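CELL division protein FTSZ (Haloferax volcanii, PDB 4B45) binds GTP, probably hydrolyses it, and helps control cell shape as a member of the tubulin-like CetZ family of archaeal cytoskeletal proteins. Local coordinates at residues Val37-Ala42 and Gly105-Gly110; Val52-Asp57 and Ala72-Ser77; Gly66-Gly71 and Gln143-Arg148. One frame throughout, in Å; residues are numbered along the deposited sequence.

Contact 1 (Val37-Ala42 and Gly105-Gly110). With GSP (5'-guanosine-diphosphate-monothiophosphate), chain C.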
loop_
_atom_site.group_PDB
_atom_site.type_symbol
_atom_site.label_atom_id
_atom_site.label_comp_id
_atom_site.label_asym_id
_atom_site.label_seq_id
_atom_site.Cartn_x
_atom_site.Cartn_y
_atom_site.Cartn_z
ATOM N N VAL A 37 7.585 7.108 -12.788
ATOM C CA VAL A 37 7.368 8.301 -13.571
ATOM C C VAL A 37 7.646 9.515 -12.686
ATOM O O VAL A 37 7.229 9.550 -11.533
ATOM C CB VAL A 37 5.910 8.381 -14.068
ATOM C CG1 VAL A 37 5.736 9.556 -15.034
ATOM C CG2 VAL A 37 5.490 7.064 -14.723
ATOM N N ASN A 38 8.343 10.506 -13.223
ATOM C CA ASN A 38 8.671 11.710 -12.458
ATOM C C ASN A 38 8.994 12.865 -13.381
ATOM O O ASN A 38 9.094 12.684 -14.594
ATOM C CB ASN A 38 9.869 11.457 -11.552
ATOM C CG ASN A 38 9.843 12.310 -10.306
ATOM O OD1 ASN A 38 9.263 13.396 -10.287
ATOM N ND2 ASN A 38 10.458 11.808 -9.245
ATOM N N THR A 39 9.167 14.046 -12.796
ATOM C CA THR A 39 9.488 15.264 -13.537
ATOM C C THR A 39 10.819 15.797 -13.039
ATOM O O THR A 39 11.319 16.802 -13.532
ATOM C CB THR A 39 8.429 16.352 -13.285
ATOM O OG1 THR A 39 8.256 16.534 -11.868
ATOM C CG2 THR A 39 7.096 15.944 -13.895
ATOM N N ALA A 40 11.367 15.125 -12.025
ATOM C CA ALA A 40 12.691 15.424 -11.514
ATOM C C ALA A 40 13.630 14.347 -12.031
ATOM O O ALA A 40 13.448 13.170 -11.727
ATOM C CB ALA A 40 12.677 15.442 -9.971
ATOM N N LYS A 41 14.617 14.732 -12.833
ATOM C CA LYS A 41 15.482 13.736 -13.463
ATOM C C LYS A 41 16.351 12.980 -12.456
ATOM O O LYS A 41 16.508 11.765 -12.551
ATOM C CB LYS A 41 16.342 14.360 -14.571
ATOM C CG LYS A 41 17.341 13.397 -15.180
ATOM C CD LYS A 41 18.030 13.974 -16.416
ATOM C CE LYS A 41 19.032 12.975 -16.988
ATOM N NZ LYS A 41 19.790 13.480 -18.174
ATOM N N ALA A 42 16.908 13.705 -11.493
ATOM C CA ALA A 42 17.775 13.116 -10.475
ATOM C C ALA A 42 17.112 11.972 -9.683
ATOM O O ALA A 42 17.753 10.960 -9.378
ATOM C CB ALA A 42 18.285 14.207 -9.524
ATOM N N GLY A 105 3.077 15.554 -2.218
ATOM C CA GLY A 105 4.005 16.176 -3.145
ATOM C C GLY A 105 3.306 16.962 -4.238
ATOM O O GLY A 105 2.148 17.330 -4.107
ATOM N N GLY A 106 4.024 17.259 -5.310
ATOM C CA GLY A 106 3.434 17.956 -6.437
ATOM C C GLY A 106 3.154 16.970 -7.552
ATOM O O GLY A 106 2.049 16.919 -8.083
ATOM N N SER A 107 4.157 16.158 -7.881
ATOM C CA SER A 107 4.071 15.236 -9.006
ATOM C C SER A 107 3.112 14.078 -8.744
ATOM O O SER A 107 2.211 13.819 -9.543
ATOM C CB SER A 107 5.452 14.688 -9.364
ATOM O OG SER A 107 6.211 15.660 -10.057
ATOM N N GLY A 108 3.317 13.381 -7.634
ATOM C CA GLY A 108 2.468 12.260 -7.286
ATOM C C GLY A 108 1.069 12.768 -7.042
ATOM O O GLY A 108 0.107 12.266 -7.612
ATOM N N SER A 109 0.972 13.786 -6.199
ATOM C CA SER A 109 -0.305 14.390 -5.851
ATOM C C SER A 109 -1.116 14.749 -7.093
ATOM O O SER A 109 -2.285 14.381 -7.210
ATOM C CB SER A 109 -0.050 15.637 -5.013
ATOM O OG SER A 109 -1.208 16.429 -4.868
ATOM N N GLY A 110 -0.482 15.458 -8.024
ATOM C CA GLY A 110 -1.151 15.888 -9.238
ATOM C C GLY A 110 -1.353 14.762 -10.230
ATOM O O GLY A 110 -2.462 14.546 -10.715
HETATM P PG GSP C . 7.693 17.674 -5.279
HETATM O O3B GSP C . 7.071 16.421 -6.064
HETATM S S1G GSP C . 6.960 18.001 -3.373
HETATM O O2G GSP C . 9.242 17.538 -5.203
HETATM O O3G GSP C . 7.263 18.839 -6.077
HETATM P PB GSP C . 6.979 14.908 -5.560
HETATM O O1B GSP C . 8.044 14.009 -6.137
HETATM O O2B GSP C . 5.627 14.365 -6.004
HETATM P PA GSP C . 7.343 13.542 -3.136
HETATM O O1A GSP C . 8.706 13.525 -2.497
HETATM O O2A GSP C . 7.164 12.246 -3.883
HETATM O O3A GSP C . 7.099 14.831 -3.996
HETATM O "O5'" GSP C . 6.219 13.538 -2.064
HETATM C "C5'" GSP C . 6.337 14.176 -0.838
HETATM C "C4'" GSP C . 5.650 13.448 0.238
HETATM O "O4'" GSP C . 6.051 12.110 0.254
HETATM C "C3'" GSP C . 5.973 13.983 1.574
HETATM O "O3'" GSP C . 4.879 13.726 2.367
HETATM C "C2'" GSP C . 7.104 13.181 2.029
HETATM O "O2'" GSP C . 7.086 13.094 3.414
HETATM C "C1'" GSP C . 6.811 11.876 1.467
HETATM N N9 GSP C . 7.955 11.069 1.095
HETATM C C8 GSP C . 9.024 11.467 0.399
HETATM N N7 GSP C . 9.845 10.416 0.209
HETATM C C5 GSP C . 9.275 9.318 0.791
HETATM C C6 GSP C . 9.674 7.957 0.890
HETATM O O6 GSP C . 10.865 7.505 0.352
HETATM N N1 GSP C . 8.864 7.098 1.554
HETATM C C2 GSP C . 7.699 7.524 2.091
HETATM N N2 GSP C . 6.867 6.537 2.790
HETATM N N3 GSP C . 7.278 8.796 2.014
HETATM C C4 GSP C . 8.072 9.724 1.360
#
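The backbones of Asn38 and Ser107, the nearest pair of residues across this contact, stand 6.7 Å apart from CA to CA, so the meeting of Val37-Ala42 with Gly105-Gly110 is left to side chains. One partner is the C-terminal end of strand 31-38 and the loop that follows it. The other belongs to the glycine-rich signature motif of the tubulin/FtsZ GTPase domain, which here reads GGGSGSG and runs into helix 107-120. The link itself is a single bond between hydroxyls: Thr39 OG1 donates to Ser107 OG at 2.9 Å. A first torsion of 52° sets OG1 of Thr39 between its own backbone N and carbonyl carbon, with the hydroxyl turned to the serine. Ser107 OG, in turn, lies beside its backbone N, and on the way CB of Ser107 packs 3.4 Å from O2B of the nucleotide. One short side chain therefore touches both the strand-end loop and the beta-phosphate.

From this loop the phosphates receive main-chain N-H groups. Gly106 N reaches the bridging O3B in a fairly straight bond (N-H...O 163°), whereas Gly108 N meets O2B at 3.0 Å and almost linearly (171°). Ser107 N adds only weak bonds to O2B and O3B. Helix 107-120 starts at this point, so its amino end faces the beta-phosphate, an arrangement likely to favour the negative charge. Farther back, the loop closes up on the nucleotide, Gly105 CA passing 3.5 Å from O3A. Asn38 folds its amide over the turn: OD1 of Asn38 accepts from Thr39 N at 2.6 Å and, weakly, from Ala40 N, and it lies 3.8 Å from Ser107 OG.

Contact 2 (Val52-Asp57 and Ala72-Ser77); sequences VLIGQD and AAVMES
Ile54 and Gly55 pack against Val74 and Met75 in a buried, wholly apolar loop-to-helix contact at one edge of the GTPase sheet. In this Rossmann-like alpha/beta domain, strand 50-53 is the outermost parallel strand, and helix 68-85 belongs to the connection that leads from it past two strands to strand 96-102. The contact thus ties the exit of the edge strand to the helix of its own crossover; no hydrogen bond joins the two segments.

Val74 CG1 is the central atom. It faces Ile54 CG1 at 3.7 Å and Ile54 CD1 at 3.8 Å, and sits 3.5 Å from Gly55 CA, so one methyl group fills the corner where the chain turns. With the first torsion of Ile54 at 61°, CG1 stands between the backbone N and carbonyl carbon; chi2 is then extended and carries CD1 onward to Met75. There the approach is looser, CD1 of Ile54 lying 4.1 Å from CE of Met75, whose chain is bent at its second and third torsions.

Gly55, whose positive phi lies in the range that glycine favours, occupies the N-cap position of helix 56-59, while its N is hydrogen-bonded to Asp78 OD2, a second tie to helix 68-85. Thr39 touches both Ile54 and Val74, which joins this packing to the loop that follows strand 31-38. Within the helix, Ala73 O accepts two bonds from one residue, on opposite faces of the carbonyl plane: Ser77 N at 3.0 Å and the Ser77 hydroxyl, OG, at 2.9 Å.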
loop_
_atom_site.group_PDB
_atom_site.type_symbol
_atom_site.label_atom_id
_atom_site.label_comp_id
_atom_site.label_asym_id
_atom_site.label_seq_id
_atom_site.Cartn_x
_atom_site.Cartn_y
_atom_site.Cartn_z
ATOM N N VAL A 52 10.517 6.765 -16.454
ATOM C CA VAL A 52 9.997 7.661 -17.484
ATOM C C VAL A 52 10.016 9.102 -17.003
ATOM O O VAL A 52 9.364 9.445 -16.005
ATOM C CB VAL A 52 8.545 7.347 -17.875
ATOM C CG1 VAL A 52 8.117 8.266 -19.017
ATOM C CG2 VAL A 52 8.398 5.894 -18.271
ATOM N N LEU A 53 10.755 9.945 -17.719
ATOM C CA LEU A 53 10.817 11.361 -17.386
ATOM C C LEU A 53 9.795 12.096 -18.238
ATOM O O LEU A 53 9.758 11.943 -19.454
ATOM C CB LEU A 53 12.228 11.920 -17.600
ATOM C CG LEU A 53 12.502 13.359 -17.137
ATOM C CD1 LEU A 53 12.363 13.547 -15.624
ATOM C CD2 LEU A 53 13.870 13.846 -17.606
ATOM N N ILE A 54 8.947 12.876 -17.588
ATOM C CA ILE A 54 7.948 13.666 -18.287
ATOM C C ILE A 54 8.117 15.132 -17.903
ATOM O O ILE A 54 8.779 15.452 -16.910
ATOM C CB ILE A 54 6.501 13.203 -17.950
ATOM C CG1 ILE A 54 6.204 13.365 -16.454
ATOM C CG2 ILE A 54 6.296 11.744 -18.348
ATOM C CD1 ILE A 54 4.799 12.879 -16.053
ATOM N N GLY A 55 7.546 16.014 -18.721
ATOM C CA GLY A 55 7.439 17.424 -18.396
ATOM C C GLY A 55 8.625 18.330 -18.641
ATOM O O GLY A 55 8.577 19.490 -18.238
ATOM N N GLN A 56 9.678 17.824 -19.285
ATOM C CA GLN A 56 10.889 18.621 -19.533
ATOM C C GLN A 56 10.628 19.930 -20.269
ATOM O O GLN A 56 11.348 20.908 -20.075
ATOM C CB GLN A 56 11.949 17.824 -20.297
ATOM C CG GLN A 56 12.303 16.500 -19.646
ATOM C CD GLN A 56 11.490 15.370 -20.224
ATOM O OE1 GLN A 56 10.259 15.428 -20.241
ATOM N NE2 GLN A 56 12.170 14.351 -20.739
ATOM N N ASP A 57 9.598 19.950 -21.106
ATOM C CA ASP A 57 9.263 21.161 -21.849
ATOM C C ASP A 57 8.663 22.223 -20.940
ATOM O O ASP A 57 8.562 23.372 -21.333
ATOM C CB ASP A 57 8.279 20.838 -22.976
ATOM C CG ASP A 57 6.979 20.264 -22.461
ATOM O OD1 ASP A 57 7.024 19.338 -21.620
ATOM O OD2 ASP A 57 5.908 20.751 -22.887
ATOM N N ALA A 72 -0.457 17.775 -12.255
ATOM C CA ALA A 72 -1.567 17.189 -12.991
ATOM C C ALA A 72 -1.469 17.485 -14.501
ATOM O O ALA A 72 -1.667 16.594 -15.322
ATOM C CB ALA A 72 -2.894 17.707 -12.430
ATOM N N ALA A 73 -1.164 18.734 -14.852
ATOM C CA ALA A 73 -1.107 19.173 -16.258
ATOM C C ALA A 73 -0.048 18.412 -17.046
ATOM O O ALA A 73 -0.259 18.031 -18.199
ATOM C CB ALA A 73 -0.832 20.668 -16.338
ATOM N N VAL A 74 1.095 18.180 -16.413
ATOM C CA VAL A 74 2.188 17.480 -17.074
ATOM C C VAL A 74 1.820 16.017 -17.330
ATOM O O VAL A 74 2.134 15.457 -18.384
ATOM C CB VAL A 74 3.479 17.596 -16.250
ATOM C CG1 VAL A 74 4.510 16.609 -16.731
ATOM C CG2 VAL A 74 4.008 19.012 -16.334
ATOM N N MET A 75 1.135 15.396 -16.378
ATOM C CA MET A 75 0.674 14.028 -16.573
ATOM C C MET A 75 -0.415 13.965 -17.653
ATOM O O MET A 75 -0.525 12.975 -18.373
ATOM C CB MET A 75 0.170 13.433 -15.248
ATOM C CG MET A 75 -0.271 11.976 -15.338
ATOM S SD MET A 75 1.132 10.878 -15.594
ATOM C CE MET A 75 1.875 10.908 -13.952
ATOM N N GLU A 76 -1.227 15.009 -17.762
ATOM C CA GLU A 76 -2.230 15.060 -18.827
ATOM C C GLU A 76 -1.560 15.073 -20.202
ATOM O O GLU A 76 -1.914 14.284 -21.089
ATOM C CB GLU A 76 -3.110 16.314 -18.702
ATOM C CG GLU A 76 -3.957 16.409 -17.445
ATOM C CD GLU A 76 -5.224 15.568 -17.509
ATOM O OE1 GLU A 76 -5.308 14.667 -18.370
ATOM O OE2 GLU A 76 -6.142 15.819 -16.697
ATOM N N SER A 77 -0.596 15.981 -20.366
ATOM C CA SER A 77 0.074 16.200 -21.648
ATOM C C SER A 77 0.914 15.006 -22.060
ATOM O O SER A 77 1.056 14.721 -23.245
ATOM C CB SER A 77 0.992 17.419 -21.567
ATOM O OG SER A 77 0.315 18.518 -20.998
#

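Contact 3 (Gly66-Gly71 and Gln143-Arg148). With GSP (5'-guanosine-diphosphate-monothiophosphate), chain C.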
loop_
_atom_site.group_PDB
_atom_site.type_symbol
_atom_site.label_atom_id
_atom_site.label_comp_id
_atom_site.label_asym_id
_atom_site.label_seq_id
_atom_site.Cartn_x
_atom_site.Cartn_y
_atom_site.Cartn_z
ATOM N N GLY A 66 6.081 21.057 -5.563
ATOM C CA GLY A 66 4.927 20.992 -4.682
ATOM C C GLY A 66 3.710 21.618 -5.313
ATOM O O GLY A 66 2.691 21.783 -4.657
ATOM N N ASP A 67 3.820 21.972 -6.590
ATOM C CA ASP A 67 2.705 22.542 -7.340
ATOM C C ASP A 67 1.855 21.399 -7.900
ATOM O O ASP A 67 2.189 20.795 -8.929
ATOM C CB ASP A 67 3.238 23.414 -8.480
ATOM C CG ASP A 67 2.160 24.283 -9.129
ATOM O OD1 ASP A 67 0.985 23.862 -9.204
ATOM O OD2 ASP A 67 2.503 25.400 -9.575
ATOM N N ASN A 68 0.763 21.111 -7.198
ATOM C CA ASN A 68 -0.178 20.055 -7.541
ATOM C C ASN A 68 -0.795 20.219 -8.940
ATOM O O ASN A 68 -0.938 19.253 -9.681
ATOM C CB ASN A 68 -1.289 20.033 -6.476
ATOM C CG ASN A 68 -2.202 18.828 -6.593
ATOM O OD1 ASN A 68 -2.732 18.524 -7.662
ATOM N ND2 ASN A 68 -2.406 18.140 -5.478
ATOM N N GLU A 69 -1.171 21.439 -9.292
ATOM C CA GLU A 69 -1.844 21.682 -10.561
ATOM C C GLU A 69 -0.892 21.559 -11.755
ATOM O O GLU A 69 -1.292 21.162 -12.847
ATOM C CB GLU A 69 -2.544 23.040 -10.532
ATOM C CG GLU A 69 -3.577 23.139 -9.413
ATOM C CD GLU A 69 -4.218 24.512 -9.307
ATOM O OE1 GLU A 69 -3.825 25.422 -10.072
ATOM O OE2 GLU A 69 -5.115 24.683 -8.451
ATOM N N LEU A 70 0.372 21.890 -11.536
ATOM C CA LEU A 70 1.399 21.661 -12.543
ATOM C C LEU A 70 1.689 20.165 -12.667
ATOM O O LEU A 70 1.939 19.665 -13.765
ATOM C CB LEU A 70 2.675 22.430 -12.191
ATOM C CG LEU A 70 3.801 22.434 -13.226
ATOM C CD1 LEU A 70 3.272 22.810 -14.610
ATOM C CD2 LEU A 70 4.894 23.399 -12.786
ATOM N N GLY A 71 1.642 19.457 -11.537
ATOM C CA GLY A 71 1.832 18.012 -11.524
ATOM C C GLY A 71 0.771 17.276 -12.323
ATOM O O GLY A 71 1.044 16.266 -12.981
ATOM N N GLN A 143 -0.225 19.191 3.268
ATOM C CA GLN A 143 -1.509 18.734 3.790
ATOM C C GLN A 143 -2.612 19.016 2.764
ATOM O O GLN A 143 -3.454 18.157 2.494
ATOM C CB GLN A 143 -1.829 19.411 5.129
ATOM C CG GLN A 143 -0.753 19.258 6.207
ATOM C CD GLN A 143 -0.574 17.827 6.703
ATOM O OE1 GLN A 143 -1.387 16.939 6.415
ATOM N NE2 GLN A 143 0.510 17.593 7.449
ATOM N N VAL A 144 -2.585 20.216 2.189
ATOM C CA VAL A 144 -3.534 20.624 1.148
ATOM C C VAL A 144 -3.419 19.780 -0.134
ATOM O O VAL A 144 -4.423 19.291 -0.648
ATOM C CB VAL A 144 -3.398 22.133 0.821
ATOM C CG1 VAL A 144 -4.113 22.498 -0.487
ATOM C CG2 VAL A 144 -3.932 22.964 1.967
ATOM N N ASN A 145 -2.201 19.591 -0.635
ATOM C CA ASN A 145 -1.980 18.686 -1.765
ATOM C C ASN A 145 -2.563 17.285 -1.514
ATOM O O ASN A 145 -3.215 16.692 -2.383
ATOM C CB ASN A 145 -0.480 18.566 -2.076
ATOM C CG ASN A 145 0.066 19.769 -2.839
ATOM O OD1 ASN A 145 -0.687 20.590 -3.350
ATOM N ND2 ASN A 145 1.386 19.867 -2.916
ATOM N N ALA A 146 -2.317 16.753 -0.325
ATOM C CA ALA A 146 -2.775 15.416 0.011
ATOM C C ALA A 146 -4.280 15.372 0.179
ATOM O O ALA A 146 -4.918 14.391 -0.196
ATOM C CB ALA A 146 -2.081 14.906 1.270
ATOM N N GLY A 147 -4.846 16.438 0.738
ATOM C CA GLY A 147 -6.282 16.513 0.941
ATOM C C GLY A 147 -7.022 16.384 -0.373
ATOM O O GLY A 147 -7.884 15.521 -0.534
ATOM N N ARG A 148 -6.666 17.242 -1.320
ATOM C CA ARG A 148 -7.253 17.225 -2.652
ATOM C C ARG A 148 -6.966 15.923 -3.396
ATOM O O ARG A 148 -7.855 15.336 -4.018
ATOM C CB ARG A 148 -6.709 18.407 -3.463
ATOM C CG ARG A 148 -7.208 19.744 -2.974
ATOM C CD ARG A 148 -6.401 20.900 -3.546
ATOM N NE ARG A 148 -7.028 22.179 -3.219
ATOM C CZ ARG A 148 -6.491 23.371 -3.464
ATOM N NH1 ARG A 148 -5.296 23.469 -4.039
ATOM N NH2 ARG A 148 -7.155 24.468 -3.130
HETATM P PG GSP C . 7.693 17.674 -5.279
HETATM O O3B GSP C . 7.071 16.421 -6.064
HETATM S S1G GSP C . 6.960 18.001 -3.373
HETATM O O2G GSP C . 9.242 17.538 -5.203
HETATM O O3G GSP C . 7.263 18.839 -6.077
HETATM P PB GSP C . 6.979 14.908 -5.560
HETATM O O1B GSP C . 8.044 14.009 -6.137
HETATM O O2B GSP C . 5.627 14.365 -6.004
HETATM P PA GSP C . 7.343 13.542 -3.136
HETATM O O1A GSP C . 8.706 13.525 -2.497
HETATM O O2A GSP C . 7.164 12.246 -3.883
HETATM O O3A GSP C . 7.099 14.831 -3.996
HETATM O "O5'" GSP C . 6.219 13.538 -2.064
HETATM C "C5'" GSP C . 6.337 14.176 -0.838
HETATM C "C4'" GSP C . 5.650 13.448 0.238
HETATM O "O4'" GSP C . 6.051 12.110 0.254
HETATM C "C3'" GSP C . 5.973 13.983 1.574
HETATM O "O3'" GSP C . 4.879 13.726 2.367
HETATM C "C2'" GSP C . 7.104 13.181 2.029
HETATM O "O2'" GSP C . 7.086 13.094 3.414
HETATM C "C1'" GSP C . 6.811 11.876 1.467
HETATM N N9 GSP C . 7.955 11.069 1.095
HETATM C C8 GSP C . 9.024 11.467 0.399
HETATM N N7 GSP C . 9.845 10.416 0.209
HETATM C C5 GSP C . 9.275 9.318 0.791
HETATM C C6 GSP C . 9.674 7.957 0.890
HETATM O O6 GSP C . 10.865 7.505 0.352
HETATM N N1 GSP C . 8.864 7.098 1.554
HETATM C C2 GSP C . 7.699 7.524 2.091
HETATM N N2 GSP C . 6.867 6.537 2.790
HETATM N N3 GSP C . 7.278 8.796 2.014
HETATM C C4 GSP C . 8.072 9.724 1.360
#
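Asn145 reaches from its helix to Gly66 and Asn68. Its first torsion, -78°, puts CG beside the backbone N and carries the chain outward from CB. CG of Asn145 lies 3.8 Å from Gly66 O and about as far from Asn68 CB. The amide then divides its tasks. OD1 of Asn145 comes 3.2 Å from Asn68 CB, a close approach of the amide oxygen to the CH2 carbon, with no hydrogen bond. ND2 of Asn145 donates to Gly66 O at 2.9 Å, nearly straight at 166°; the acceptor lies in the asparagine amide plane, although the donor approaches from above the carbonyl plane. A further bond from ND2 to Gly104 O makes this amide a clamp across two glycine loops.

The bond probably helps to position Gly66, whose N binds O3G of the gamma-thiophosphate at 2.6 Å. Asn145 is thus a second-shell residue. Around it, helix 140-156 meets the start of helix 68-85 and, through Gly104, the loop between strand 96-102 and helix 107-120, while helix 323-340 covers it where Ile336 touches Val144 and Arg148.

Overall arrangement
All three contacts are largely buried, yet their chemistry differs with distance from the nucleotide. Contacts 1 and 3 both touch GSP and rely on directed polar bonds: one joins a strand end to the glycine-rich signature loop through hydroxyls, the other holds the carbonyl of Gly66, next to the gamma-thiophosphate, through an amide. Contact 2, the farthest from the centre of the chain at about 24 Å, is apolar packing at the sheet edge. It shares helix 68-85 with contact 3, and it meets contact 1 where strands 31-38 and 50-53 pair, as in the probable bond between Asn38 O and Ile54 N. Contacts 1 and 3 lie side by side around GSP, their centres about 11 Å apart.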